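Local structure of uric acid degradation bifunctional protein PucL (Bacillus subtilis, 6A4M) at residues N7-R12 / E110-E115; V37-T42 / E85-Y90; T156-E161 / D209-D214; L194-N199 / Q241-H246; C249-L252 / Q257-D260. The protein probably catalyses the oxidation of urate with its urate oxidase part, and probably also decarboxylates a later intermediate of uric acid breakdown through a second activity. All coordinates share one frame; numbering follows the deposited sequence.

Interaction 1: N7-R12 / E110-E115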
# COMPACT_ATOMS: atom_id res chain seq x y z
N ASN A 7 3.32 15.12 8.93
CA ASN A 7 4.42 15.32 7.97
C ASN A 7 5.80 15.00 8.56
O ASN A 7 6.77 15.72 8.33
CB ASN A 7 4.39 16.74 7.37
CG ASN A 7 3.41 16.88 6.21
OD1 ASN A 7 2.82 15.91 5.74
ND2 ASN A 7 3.24 18.11 5.73
N VAL A 8 5.88 13.91 9.33
CA VAL A 8 7.15 13.46 9.88
C VAL A 8 7.79 12.54 8.85
O VAL A 8 7.55 11.33 8.84
CB VAL A 8 6.97 12.76 11.24
CG1 VAL A 8 8.32 12.32 11.80
CG2 VAL A 8 6.26 13.69 12.22
N PHE A 9 8.60 13.13 7.98
CA PHE A 9 9.37 12.39 6.98
C PHE A 9 10.54 11.69 7.66
O PHE A 9 11.23 12.30 8.48
CB PHE A 9 9.93 13.31 5.89
CG PHE A 9 8.90 13.76 4.88
CD1 PHE A 9 7.99 14.77 5.19
CD2 PHE A 9 8.87 13.19 3.60
CE1 PHE A 9 7.06 15.20 4.25
CE2 PHE A 9 7.94 13.62 2.66
CZ PHE A 9 7.03 14.62 2.99
N ALA A 10 10.76 10.43 7.31
CA ALA A 10 11.90 9.67 7.80
C ALA A 10 12.40 8.75 6.70
O ALA A 10 11.63 7.94 6.18
CB ALA A 10 11.50 8.88 9.03
N TYR A 11 13.67 8.88 6.34
CA TYR A 11 14.32 8.02 5.35
C TYR A 11 15.36 7.15 6.05
O TYR A 11 16.17 7.65 6.82
CB TYR A 11 15.00 8.85 4.27
CG TYR A 11 14.06 9.79 3.54
CD1 TYR A 11 13.26 9.32 2.50
CD2 TYR A 11 13.96 11.13 3.89
CE1 TYR A 11 12.38 10.17 1.83
CE2 TYR A 11 13.10 11.99 3.23
CZ TYR A 11 12.31 11.50 2.20
OH TYR A 11 11.44 12.34 1.54
N ARG A 12 15.33 5.84 5.78
CA ARG A 12 16.28 4.89 6.36
C ARG A 12 17.03 4.18 5.25
O ARG A 12 16.41 3.55 4.39
CB ARG A 12 15.51 3.88 7.23
CG ARG A 12 16.29 2.67 7.75
CD ARG A 12 17.35 3.03 8.78
NE ARG A 12 18.26 1.91 8.98
CZ ARG A 12 18.05 0.85 9.77
NH1 ARG A 12 16.93 0.72 10.49
NH2 ARG A 12 18.98 -0.10 9.85
N GLU A 110 2.89 6.42 5.45
CA GLU A 110 2.81 6.49 3.98
C GLU A 110 4.17 6.25 3.34
O GLU A 110 5.10 7.04 3.53
CB GLU A 110 2.29 7.86 3.52
CG GLU A 110 0.83 7.89 3.10
CD GLU A 110 0.53 9.05 2.18
OE1 GLU A 110 0.98 9.02 1.01
OE2 GLU A 110 -0.17 9.99 2.62
N ASP A 111 4.27 5.18 2.55
CA ASP A 111 5.51 4.81 1.87
C ASP A 111 5.89 5.85 0.83
O ASP A 111 5.04 6.36 0.11
CB ASP A 111 5.36 3.44 1.20
CG ASP A 111 6.63 2.97 0.50
OD1 ASP A 111 7.74 3.18 1.03
OD2 ASP A 111 6.53 2.38 -0.60
N ILE A 112 7.18 6.19 0.80
CA ILE A 112 7.76 6.97 -0.29
C ILE A 112 8.51 5.93 -1.14
O ILE A 112 9.62 5.55 -0.79
CB ILE A 112 8.70 8.07 0.23
CG1 ILE A 112 7.90 9.11 1.03
CG2 ILE A 112 9.43 8.75 -0.93
CD1 ILE A 112 8.75 10.02 1.88
N PRO A 113 7.88 5.44 -2.23
CA PRO A 113 8.46 4.31 -2.94
C PRO A 113 9.73 4.67 -3.71
O PRO A 113 9.77 5.71 -4.37
CB PRO A 113 7.35 3.86 -3.91
CG PRO A 113 6.31 4.93 -3.89
CD PRO A 113 6.75 6.03 -2.98
N PHE A 114 10.75 3.82 -3.60
CA PHE A 114 11.99 3.97 -4.35
C PHE A 114 12.15 2.79 -5.30
O PHE A 114 11.97 1.64 -4.89
CB PHE A 114 13.18 4.09 -3.41
CG PHE A 114 13.23 5.41 -2.68
CD1 PHE A 114 13.73 6.54 -3.30
CD2 PHE A 114 12.75 5.51 -1.38
CE1 PHE A 114 13.76 7.76 -2.64
CE2 PHE A 114 12.78 6.73 -0.71
CZ PHE A 114 13.29 7.85 -1.34
N GLU A 115 12.48 3.08 -6.56
CA GLU A 115 12.54 2.08 -7.63
C GLU A 115 13.95 2.06 -8.23
O GLU A 115 14.41 3.07 -8.77
CB GLU A 115 11.53 2.42 -8.73
CG GLU A 115 10.07 2.43 -8.28
CD GLU A 115 9.10 2.91 -9.36
OE1 GLU A 115 9.54 3.54 -10.34
OE2 GLU A 115 7.89 2.66 -9.22

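Interaction 2: V37-T42 / E85-Y90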
# COMPACT_ATOMS: atom_id res chain seq x y z
N VAL A 37 14.60 3.32 2.12
CA VAL A 37 13.19 3.27 2.48
C VAL A 37 12.81 4.67 2.96
O VAL A 37 13.55 5.29 3.72
CB VAL A 37 12.95 2.22 3.58
CG1 VAL A 37 11.52 2.30 4.12
CG2 VAL A 37 13.25 0.83 3.05
N GLY A 38 11.66 5.15 2.51
CA GLY A 38 11.12 6.43 2.95
C GLY A 38 9.72 6.22 3.47
O GLY A 38 8.95 5.45 2.89
N VAL A 39 9.39 6.90 4.56
CA VAL A 39 8.06 6.84 5.14
C VAL A 39 7.64 8.22 5.66
O VAL A 39 8.47 9.00 6.12
CB VAL A 39 7.95 5.77 6.25
CG1 VAL A 39 8.76 6.16 7.49
CG2 VAL A 39 6.49 5.51 6.62
N ASP A 40 6.34 8.48 5.58
CA ASP A 40 5.75 9.72 6.02
C ASP A 40 4.80 9.42 7.17
O ASP A 40 3.69 8.91 6.95
CB ASP A 40 5.01 10.36 4.85
CG ASP A 40 4.86 11.83 5.02
OD1 ASP A 40 4.10 12.26 5.92
OD2 ASP A 40 5.52 12.56 4.26
N VAL A 41 5.24 9.71 8.39
CA VAL A 41 4.50 9.34 9.59
C VAL A 41 3.58 10.48 10.02
O VAL A 41 4.00 11.64 10.05
CB VAL A 41 5.43 8.94 10.75
CG1 VAL A 41 4.61 8.56 11.99
CG2 VAL A 41 6.33 7.79 10.32
N THR A 42 2.34 10.12 10.32
CA THR A 42 1.41 10.96 11.07
C THR A 42 1.18 10.26 12.41
O THR A 42 0.93 9.05 12.45
CB THR A 42 0.07 11.12 10.33
OG1 THR A 42 0.31 11.55 8.98
CG2 THR A 42 -0.84 12.13 11.03
N GLU A 85 4.71 -1.76 8.38
CA GLU A 85 3.69 -2.29 9.30
C GLU A 85 4.29 -2.63 10.67
O GLU A 85 3.71 -2.29 11.71
CB GLU A 85 3.00 -3.52 8.71
CG GLU A 85 2.08 -3.24 7.52
CD GLU A 85 2.75 -3.38 6.16
OE1 GLU A 85 3.97 -3.10 6.03
OE2 GLU A 85 2.05 -3.77 5.20
N GLY A 86 5.44 -3.30 10.66
CA GLY A 86 6.17 -3.63 11.88
C GLY A 86 6.78 -2.42 12.57
O GLY A 86 6.80 -2.36 13.80
N PHE A 87 7.27 -1.47 11.79
CA PHE A 87 7.78 -0.20 12.32
C PHE A 87 6.72 0.57 13.12
O PHE A 87 7.01 1.09 14.19
CB PHE A 87 8.33 0.69 11.20
CG PHE A 87 8.70 2.08 11.65
CD1 PHE A 87 9.62 2.26 12.68
CD2 PHE A 87 8.13 3.20 11.05
CE1 PHE A 87 9.96 3.54 13.10
CE2 PHE A 87 8.47 4.48 11.47
CZ PHE A 87 9.39 4.65 12.50
N LEU A 88 5.50 0.63 12.59
CA LEU A 88 4.40 1.30 13.29
C LEU A 88 4.03 0.56 14.59
O LEU A 88 3.80 1.20 15.61
CB LEU A 88 3.17 1.42 12.38
CG LEU A 88 3.30 2.27 11.11
CD1 LEU A 88 1.96 2.34 10.39
CD2 LEU A 88 3.84 3.66 11.39
N HIS A 89 3.99 -0.77 14.53
CA HIS A 89 3.77 -1.62 15.71
C HIS A 89 4.83 -1.40 16.79
O HIS A 89 4.49 -1.28 17.97
CB HIS A 89 3.72 -3.09 15.28
CG HIS A 89 3.50 -4.06 16.40
ND1 HIS A 89 4.50 -4.88 16.87
CD2 HIS A 89 2.40 -4.34 17.14
CE1 HIS A 89 4.03 -5.63 17.85
NE2 HIS A 89 2.75 -5.32 18.03
N TYR A 90 6.09 -1.36 16.37
CA TYR A 90 7.22 -1.02 17.25
C TYR A 90 6.97 0.33 17.93
O TYR A 90 6.88 0.39 19.15
CB TYR A 90 8.51 -1.00 16.42
CG TYR A 90 9.80 -0.63 17.15
CD1 TYR A 90 10.08 -1.11 18.43
CD2 TYR A 90 10.76 0.16 16.52
CE1 TYR A 90 11.27 -0.78 19.07
CE2 TYR A 90 11.95 0.49 17.15
CZ TYR A 90 12.20 0.02 18.43
OH TYR A 90 13.39 0.36 19.04

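Interaction 3: T156-E161 / D209-D214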
# COMPACT_ATOMS: atom_id res chain seq x y z
N THR A 156 -6.77 -1.90 18.10
CA THR A 156 -8.19 -1.60 17.82
C THR A 156 -8.48 -1.58 16.31
O THR A 156 -9.55 -2.01 15.87
CB THR A 156 -8.73 -0.30 18.51
OG1 THR A 156 -9.60 0.42 17.62
CG2 THR A 156 -7.64 0.67 18.97
N GLU A 157 -7.53 -1.07 15.53
CA GLU A 157 -7.61 -1.08 14.08
C GLU A 157 -6.23 -1.32 13.47
O GLU A 157 -5.22 -0.86 14.01
CB GLU A 157 -8.18 0.24 13.56
CG GLU A 157 -8.48 0.25 12.06
CD GLU A 157 -9.16 1.52 11.59
OE1 GLU A 157 -8.95 2.59 12.20
OE2 GLU A 157 -9.92 1.44 10.59
N GLN A 158 -6.21 -2.06 12.36
CA GLN A 158 -4.99 -2.26 11.59
C GLN A 158 -5.34 -2.64 10.16
O GLN A 158 -6.06 -3.62 9.93
CB GLN A 158 -4.12 -3.35 12.20
CG GLN A 158 -2.76 -3.49 11.52
CD GLN A 158 -2.17 -4.88 11.60
OE1 GLN A 158 -1.07 -5.06 12.11
NE2 GLN A 158 -2.90 -5.87 11.10
N TYR A 159 -4.82 -1.88 9.20
CA TYR A 159 -4.89 -2.26 7.79
C TYR A 159 -3.72 -1.69 7.02
O TYR A 159 -3.12 -0.70 7.43
CB TYR A 159 -6.22 -1.83 7.16
CG TYR A 159 -6.47 -0.34 7.12
CD1 TYR A 159 -6.08 0.43 6.03
CD2 TYR A 159 -7.13 0.30 8.17
CE1 TYR A 159 -6.32 1.80 5.99
CE2 TYR A 159 -7.37 1.66 8.14
CZ TYR A 159 -6.97 2.41 7.05
OH TYR A 159 -7.21 3.77 7.02
N SER A 160 -3.40 -2.35 5.91
CA SER A 160 -2.44 -1.86 4.94
C SER A 160 -3.17 -1.63 3.63
O SER A 160 -4.22 -2.22 3.39
CB SER A 160 -1.29 -2.83 4.76
OG SER A 160 -0.49 -2.86 5.92
N GLU A 161 -2.60 -0.79 2.80
CA GLU A 161 -3.32 -0.22 1.67
C GLU A 161 -2.36 0.07 0.52
O GLU A 161 -1.22 0.44 0.76
CB GLU A 161 -3.98 1.07 2.13
CG GLU A 161 -4.97 1.69 1.17
CD GLU A 161 -5.76 2.83 1.79
OE1 GLU A 161 -5.29 3.42 2.79
OE2 GLU A 161 -6.85 3.14 1.27
N ASP A 209 0.86 -11.32 11.43
CA ASP A 209 1.22 -11.64 10.03
C ASP A 209 1.55 -10.39 9.20
O ASP A 209 2.23 -10.48 8.19
CB ASP A 209 0.08 -12.40 9.34
CG ASP A 209 -0.22 -13.75 9.97
OD1 ASP A 209 0.46 -14.14 10.94
OD2 ASP A 209 -1.15 -14.42 9.49
N SER A 210 1.04 -9.24 9.64
CA SER A 210 1.30 -7.95 9.00
C SER A 210 2.75 -7.47 9.06
O SER A 210 3.16 -6.67 8.21
CB SER A 210 0.39 -6.88 9.61
OG SER A 210 0.46 -5.68 8.88
N TYR A 211 3.53 -7.92 10.04
CA TYR A 211 4.89 -7.37 10.28
C TYR A 211 6.01 -8.13 9.55
O TYR A 211 7.16 -7.70 9.59
CB TYR A 211 5.20 -7.28 11.79
CG TYR A 211 4.02 -6.87 12.64
CD1 TYR A 211 3.18 -5.82 12.26
CD2 TYR A 211 3.71 -7.55 13.83
CE1 TYR A 211 2.09 -5.45 13.02
CE2 TYR A 211 2.62 -7.19 14.60
CZ TYR A 211 1.81 -6.14 14.19
OH TYR A 211 0.72 -5.77 14.95
N ALA A 212 5.66 -9.24 8.89
CA ALA A 212 6.60 -10.03 8.07
C ALA A 212 7.78 -10.62 8.85
O ALA A 212 8.87 -10.79 8.29
CB ALA A 212 7.10 -9.20 6.89
N SER A 213 7.56 -10.94 10.13
CA SER A 213 8.58 -11.62 10.93
C SER A 213 8.68 -13.06 10.41
O SER A 213 9.78 -13.55 10.16
CB SER A 213 8.24 -11.59 12.42
OG SER A 213 9.39 -11.84 13.20
N ASP A 214 7.53 -13.71 10.28
CA ASP A 214 7.37 -14.85 9.38
C ASP A 214 7.03 -14.24 8.01
O ASP A 214 5.90 -13.81 7.80
CB ASP A 214 6.25 -15.78 9.86
CG ASP A 214 6.07 -17.03 8.98
OD1 ASP A 214 6.77 -17.18 7.95
OD2 ASP A 214 5.21 -17.88 9.32
O HOH W 1 -1.73 -3.84 8.30

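Interaction 4: L194-N199 / Q241-H246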
# COMPACT_ATOMS: atom_id res chain seq x y z
N LEU A 194 -11.83 1.94 -20.24
CA LEU A 194 -12.15 2.17 -18.83
C LEU A 194 -10.91 2.60 -18.06
O LEU A 194 -9.93 1.86 -18.01
CB LEU A 194 -12.75 0.90 -18.22
CG LEU A 194 -13.12 0.88 -16.74
CD1 LEU A 194 -14.00 2.06 -16.36
CD2 LEU A 194 -13.79 -0.44 -16.40
N PHE A 195 -10.96 3.80 -17.47
CA PHE A 195 -9.85 4.37 -16.70
C PHE A 195 -10.29 4.50 -15.25
O PHE A 195 -11.14 5.35 -14.94
CB PHE A 195 -9.44 5.73 -17.30
CG PHE A 195 -8.17 6.35 -16.71
CD1 PHE A 195 -7.24 5.61 -15.96
CD2 PHE A 195 -7.88 7.68 -16.98
CE1 PHE A 195 -6.09 6.21 -15.47
CE2 PHE A 195 -6.73 8.28 -16.48
CZ PHE A 195 -5.83 7.55 -15.72
N VAL A 196 -9.73 3.67 -14.37
CA VAL A 196 -10.08 3.68 -12.93
C VAL A 196 -8.89 4.02 -12.04
O VAL A 196 -7.75 3.62 -12.31
CB VAL A 196 -10.71 2.35 -12.45
CG1 VAL A 196 -11.97 2.06 -13.24
CG2 VAL A 196 -9.74 1.18 -12.53
N TYR A 197 -9.18 4.79 -10.99
CA TYR A 197 -8.27 4.99 -9.86
C TYR A 197 -8.72 4.02 -8.77
O TYR A 197 -9.92 3.94 -8.50
CB TYR A 197 -8.36 6.42 -9.30
CG TYR A 197 -7.88 7.57 -10.18
CD1 TYR A 197 -7.57 7.40 -11.53
CD2 TYR A 197 -7.78 8.84 -9.64
CE1 TYR A 197 -7.14 8.48 -12.30
CE2 TYR A 197 -7.36 9.93 -10.40
CZ TYR A 197 -7.04 9.74 -11.73
OH TYR A 197 -6.63 10.82 -12.47
N LEU A 198 -7.78 3.31 -8.16
CA LEU A 198 -8.10 2.32 -7.13
C LEU A 198 -7.24 2.49 -5.89
O LEU A 198 -6.02 2.48 -5.98
CB LEU A 198 -7.89 0.90 -7.69
CG LEU A 198 -8.94 0.38 -8.68
CD1 LEU A 198 -8.46 -0.92 -9.30
CD2 LEU A 198 -10.29 0.19 -8.01
N ASN A 199 -7.89 2.68 -4.74
CA ASN A 199 -7.26 2.43 -3.45
C ASN A 199 -7.77 1.07 -2.98
O ASN A 199 -8.97 0.83 -3.01
CB ASN A 199 -7.63 3.51 -2.42
CG ASN A 199 -7.06 4.88 -2.76
OD1 ASN A 199 -6.25 5.05 -3.69
ND2 ASN A 199 -7.49 5.89 -2.02
N GLN A 241 -17.97 -2.21 -10.35
CA GLN A 241 -18.35 -3.04 -9.19
C GLN A 241 -17.96 -4.51 -9.40
O GLN A 241 -17.50 -5.17 -8.48
CB GLN A 241 -19.85 -2.88 -8.80
CG GLN A 241 -20.88 -3.79 -9.50
CD GLN A 241 -21.96 -4.35 -8.58
OE1 GLN A 241 -21.74 -4.58 -7.39
NE2 GLN A 241 -23.13 -4.60 -9.14
N ASN A 242 -18.12 -4.98 -10.63
CA ASN A 242 -17.74 -6.34 -11.01
C ASN A 242 -16.22 -6.50 -11.02
O ASN A 242 -15.70 -7.53 -10.59
CB ASN A 242 -18.31 -6.69 -12.39
CG ASN A 242 -18.15 -8.16 -12.74
OD1 ASN A 242 -18.69 -9.03 -12.06
ND2 ASN A 242 -17.41 -8.44 -13.80
N LEU A 243 -15.51 -5.48 -11.51
CA LEU A 243 -14.04 -5.48 -11.53
C LEU A 243 -13.46 -5.58 -10.12
O LEU A 243 -12.62 -6.44 -9.86
CB LEU A 243 -13.50 -4.23 -12.24
CG LEU A 243 -11.99 -3.95 -12.21
CD1 LEU A 243 -11.20 -5.14 -12.72
CD2 LEU A 243 -11.67 -2.71 -13.03
N ILE A 244 -13.91 -4.70 -9.23
CA ILE A 244 -13.40 -4.68 -7.84
C ILE A 244 -13.85 -5.89 -7.01
O ILE A 244 -13.15 -6.29 -6.08
CB ILE A 244 -13.71 -3.35 -7.10
CG1 ILE A 244 -15.21 -3.18 -6.80
CG2 ILE A 244 -13.14 -2.16 -7.87
CD1 ILE A 244 -15.60 -1.81 -6.29
N TYR A 245 -15.01 -6.47 -7.35
CA TYR A 245 -15.47 -7.72 -6.74
C TYR A 245 -14.54 -8.89 -7.10
O TYR A 245 -14.19 -9.69 -6.23
CB TYR A 245 -16.91 -8.03 -7.15
CG TYR A 245 -17.49 -9.28 -6.51
CD1 TYR A 245 -17.98 -9.24 -5.20
CD2 TYR A 245 -17.54 -10.50 -7.20
CE1 TYR A 245 -18.51 -10.38 -4.60
CE2 TYR A 245 -18.06 -11.64 -6.60
CZ TYR A 245 -18.54 -11.58 -5.30
OH TYR A 245 -19.07 -12.71 -4.70
N HIS A 246 -14.15 -8.98 -8.37
CA HIS A 246 -13.24 -10.04 -8.82
C HIS A 246 -11.81 -9.87 -8.29
O HIS A 246 -11.15 -10.87 -7.99
CB HIS A 246 -13.25 -10.16 -10.35
CG HIS A 246 -14.36 -11.03 -10.87
ND1 HIS A 246 -14.23 -12.39 -11.00
CD2 HIS A 246 -15.61 -10.73 -11.29
CE1 HIS A 246 -15.35 -12.90 -11.48
NE2 HIS A 246 -16.21 -11.91 -11.66

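Interaction 5: C249-L252 / Q257-D260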
# COMPACT_ATOMS: atom_id res chain seq x y z
N CYS A 249 -12.05 -10.98 -4.40
CA CYS A 249 -12.13 -12.45 -4.29
C CYS A 249 -10.79 -13.12 -4.62
O CYS A 249 -10.37 -14.05 -3.93
CB CYS A 249 -13.24 -13.01 -5.19
SG CYS A 249 -14.92 -12.71 -4.60
N ARG A 250 -10.12 -12.63 -5.67
CA ARG A 250 -8.83 -13.18 -6.08
C ARG A 250 -7.74 -12.95 -5.02
O ARG A 250 -6.92 -13.84 -4.78
CB ARG A 250 -8.39 -12.60 -7.42
CG ARG A 250 -7.19 -13.31 -8.05
CD ARG A 250 -7.54 -14.65 -8.67
NE ARG A 250 -7.68 -14.54 -10.12
CZ ARG A 250 -8.82 -14.33 -10.79
NH1 ARG A 250 -10.00 -14.22 -10.18
NH2 ARG A 250 -8.77 -14.24 -12.12
N ILE A 251 -7.73 -11.77 -4.41
CA ILE A 251 -6.79 -11.46 -3.32
C ILE A 251 -7.05 -12.37 -2.11
O ILE A 251 -6.10 -12.88 -1.52
CB ILE A 251 -6.85 -9.96 -2.91
CG1 ILE A 251 -6.27 -9.08 -4.03
CG2 ILE A 251 -6.10 -9.69 -1.61
CD1 ILE A 251 -6.72 -7.63 -3.98
N LEU A 252 -8.32 -12.55 -1.75
CA LEU A 252 -8.69 -13.44 -0.65
C LEU A 252 -8.34 -14.90 -0.93
O LEU A 252 -7.89 -15.61 -0.04
CB LEU A 252 -10.18 -13.32 -0.33
CG LEU A 252 -10.63 -11.99 0.28
CD1 LEU A 252 -12.14 -11.91 0.32
CD2 LEU A 252 -10.05 -11.78 1.68
N GLN A 257 -4.71 -15.69 4.84
CA GLN A 257 -4.44 -14.80 5.99
C GLN A 257 -5.46 -13.66 6.16
O GLN A 257 -5.79 -13.28 7.29
CB GLN A 257 -3.06 -14.11 5.89
CG GLN A 257 -1.86 -14.98 5.55
CD GLN A 257 -1.34 -14.75 4.13
OE1 GLN A 257 -0.24 -14.22 3.95
NE2 GLN A 257 -2.12 -15.13 3.14
N LEU A 258 -5.93 -13.10 5.05
CA LEU A 258 -6.77 -11.90 5.06
C LEU A 258 -8.23 -12.21 5.37
O LEU A 258 -8.77 -13.23 4.93
CB LEU A 258 -6.67 -11.16 3.72
CG LEU A 258 -5.26 -10.77 3.26
CD1 LEU A 258 -5.29 -10.14 1.88
CD2 LEU A 258 -4.60 -9.84 4.27
N THR A 259 -8.86 -11.32 6.14
CA THR A 259 -10.28 -11.41 6.48
C THR A 259 -11.15 -10.73 5.42
O THR A 259 -12.19 -11.27 5.02
CB THR A 259 -10.56 -10.76 7.85
OG1 THR A 259 -9.74 -11.39 8.84
CG2 THR A 259 -12.03 -10.91 8.24
N ASP A 260 -10.74 -9.55 4.99
CA ASP A 260 -11.49 -8.77 4.00
C ASP A 260 -10.59 -7.81 3.23
O ASP A 260 -9.49 -7.47 3.68
CB ASP A 260 -12.63 -8.00 4.68
CG ASP A 260 -12.17 -7.26 5.93
OD1 ASP A 260 -11.32 -6.35 5.82
OD2 ASP A 260 -12.68 -7.58 7.03

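Interaction 1: N7-R12 / E110-E115
Arg12 NH1 is held by two carbonyls, Leu76 O and more weakly Tyr79 O, and Arg12 closes the same run of strand whose Phe9 and Tyr11 rings meet Ile112 and Phe114. The contact itself is apolar. Ile112 CD1 is its hub. It lies 3.6 Å from Phe9 CD2 and reaches the outer end of the Tyr11 ring, with Tyr11 CE1 at 3.6 Å. The Tyr11 hydroxyl is just as near, with OH 3.6 Å from Ile112 CD1. The isoleucine chain crosses both aromatic side chains at about a right angle. Its CG1 branch stands anti to the carbonyl carbon (chi1 -65°), and CD1 extends from this branch to the two rings. Farther along, Phe114 CZ comes 4.0 Å from Tyr11 CE1. The tyrosine carbon lies at the edge of the Phe114 ring, near its plane. The backbones stay apart, with Tyr11 CA 8.7 Å from Ile112 CA, because strand 36-45 runs between them. Gly38 of that strand sits between Tyr11 and Ile112, and it has no side chain to separate them. Val8 and Ala10 face the other way and pack on helix 64-78. Side chains thus meet across a middle strand, on the sheet face turned from the helices. This two-faced antiparallel sheet is typical of the T-fold of urate oxidases, whose barrels carry their helices outside.

Interaction 2: V37-T42 / E85-Y90
Strand residues 37-42 run past helical residues 85-90 with the backbones well separated: Val39 CA is 10.1 Å from Phe87 CA, and Val41 CA is 8.9 Å from Leu88 CA. Side chains fill the distance. Phe87 is the residue that both valines touch. Its CG stands anti to the backbone N (chi1 172°), which sends the ring from the helix toward the strand. One ring atom, CE2, meets both valines. Val41 CG2 approaches it at the ring edge, near the ring plane, at 4.1 Å. Val39 CG1 comes in obliquely, 4.3 Å from Phe87 CE2. The two valines are alternate residues of the strand, and both point to the helix. Asp40, between them, belongs to the other face. All three touching residues are buried, and the packing is purely apolar. Leu88 lies beside them and turns its side chain to Leu107, Ser142 and Leu144. Glu85, at the start of the segment, hydrogen-bonds to Tyr218 through its carboxylate. The strand pairs with strand 3-13 through Val39 and Val41, and with strand 104-121 through Gly38 and Asp40. Helix 84-98 therefore lies on one face of the antiparallel sheet, against its strands 36-45, 104-121 and 139-148.

Interaction 3: T156-E161 / D209-D214
Ser210 reaches from its loop toward Gln158 and Ser160 on the strand. Its CB rests against the amide end of Gln158, with Gln158 CD 3.8 Å away. The next atom, OG, stands anti to the backbone N (chi1 -171°) and passes beside the same amide, 3.9 Å from Gln158 CD. At this tip it is hydrogen-bonded to a water, with Ser210 OG 2.9 Å from the water oxygen. The same water donates to Ser160 OG, also at 2.9 Å. The two hydroxyls are 4.2 Å apart, Ser160 OG to Ser210 OG, and the water spans the gap between them. Ser160 OG has further hydrogen-bond partners in Glu85 and Ser142, which fix this end of the bridge. Gln158 is extended beyond CG, and its amide ends against both Ser210 and the Tyr211 ring. The amide and ring planes are 83° apart, nearly perpendicular. An alanine in place of Gln158 would probably open a gap beside Ser210 CB and leave the Tyr211 ring without its neighbour on the strand. Tyr211 also stacks on His89 of helix 84-98, and Asp209 forms a salt bridge to Arg217. The loop is thus pinned both to the sheet and to the helix layer. At the start of 156-161, Thr156 and Glu157 both face Lys145, a classic beta bulge in the long antiparallel hairpin of strands 139-148 and 153-169.

Interaction 4: L194-N199 / Q241-H246
Leu198 holds CG anti to its carbonyl carbon (chi1 -74°), while Ile244 places CG1 between its backbone N and carbonyl carbon (chi1 69°), which turns CG2 toward the leucine. The two side chains cross at a slant, and Leu198 CD2 touches Ile244 CG2 at 3.7 Å. A looser pair lies beside them. Leu243 reaches out from the helix, and its CD2 comes 4.4 Å from Val196 CG2. The contact is thus methyl on methyl, with no polar group taking part. It is fully buried. Val196 and Leu198 are alternate strand residues, so both face the helix. Tyr197, between them, lies on the other face and stacks on His268. The backbones stay apart, Leu198 CA being 8.8 Å from Ile244 CA. Asn199, next along, binds a glycerol probably left from crystallisation, and also accepts a hydrogen bond from Asp164 N. Strand 194-204 runs antiparallel between strands 153-169 and 258-267. Helix 240-254 lies over it and over strand 258-267, where Ile244 touches Phe263. Helix 221-233 adjoins on the side of Leu243, with Phe232 touching both Leu243 and Leu194.

Interaction 5: C249-L252 / Q257-D260
Leu252 lays its CD2 methyl over the backbone and side chain of Leu258. The methyl is 4.0 Å from Leu258 CB. The setting is the short connection from helix 240-254 into strand 258-267, the point where a helix of the T-fold gives way to its sheet. Leu252 has CG anti to its carbonyl carbon (chi1 -68°), and CD2 then reaches the bend of the following chain. There it also meets Thr259 O at 4.0 Å and Asp260 N at 4.1 Å. Thr259 is where the chain turns a corner, so a single methyl packs along the inside of this turn. Ile251 makes the second contact. Its CG2 meets Leu258 CD1 at 3.6 Å, and the two side chains cross at a slant. Leu258 is therefore gripped twice, at CB by one helix residue and at a terminal methyl by the residue before it. The backbones come close here, with the CA atoms of Leu252 and Leu258 6.2 Å apart. All three side chains are buried. Leu258 also touches Trp202 and Tyr204 of the neighbouring strand, while Ile251 packs on Val224 and Leu227 of helix 221-233. The corner is also clasped from outside the two segments, since Arg301 bonds both carbonyls, through NH2 to Leu252 O and through NH1 to Leu258 O. Leu258 O thus has a polar partner while Leu252 CD2 lies 3.8 Å from it.

All five contacts reach one antiparallel sheet. Interactions 2, 4 and 5 are buried and apolar, each joining a helix to a strand or to the chain entering one. Interactions 4 and 5 share helix 240-254 and use different turns of it. Interaction 1 is also apolar but only partly buried, on the face away from the helices. It bridges strands 3-13 and 104-121 across strand 36-45, which interaction 2 uses from the other face. Interaction 3, partly buried like interaction 1, differs in chemistry: it joins loop and strand through water and polar side chains. Interactions 2 and 3 touch each other directly. Interactions 1 and 4 lie on opposite sides of the chain's centre.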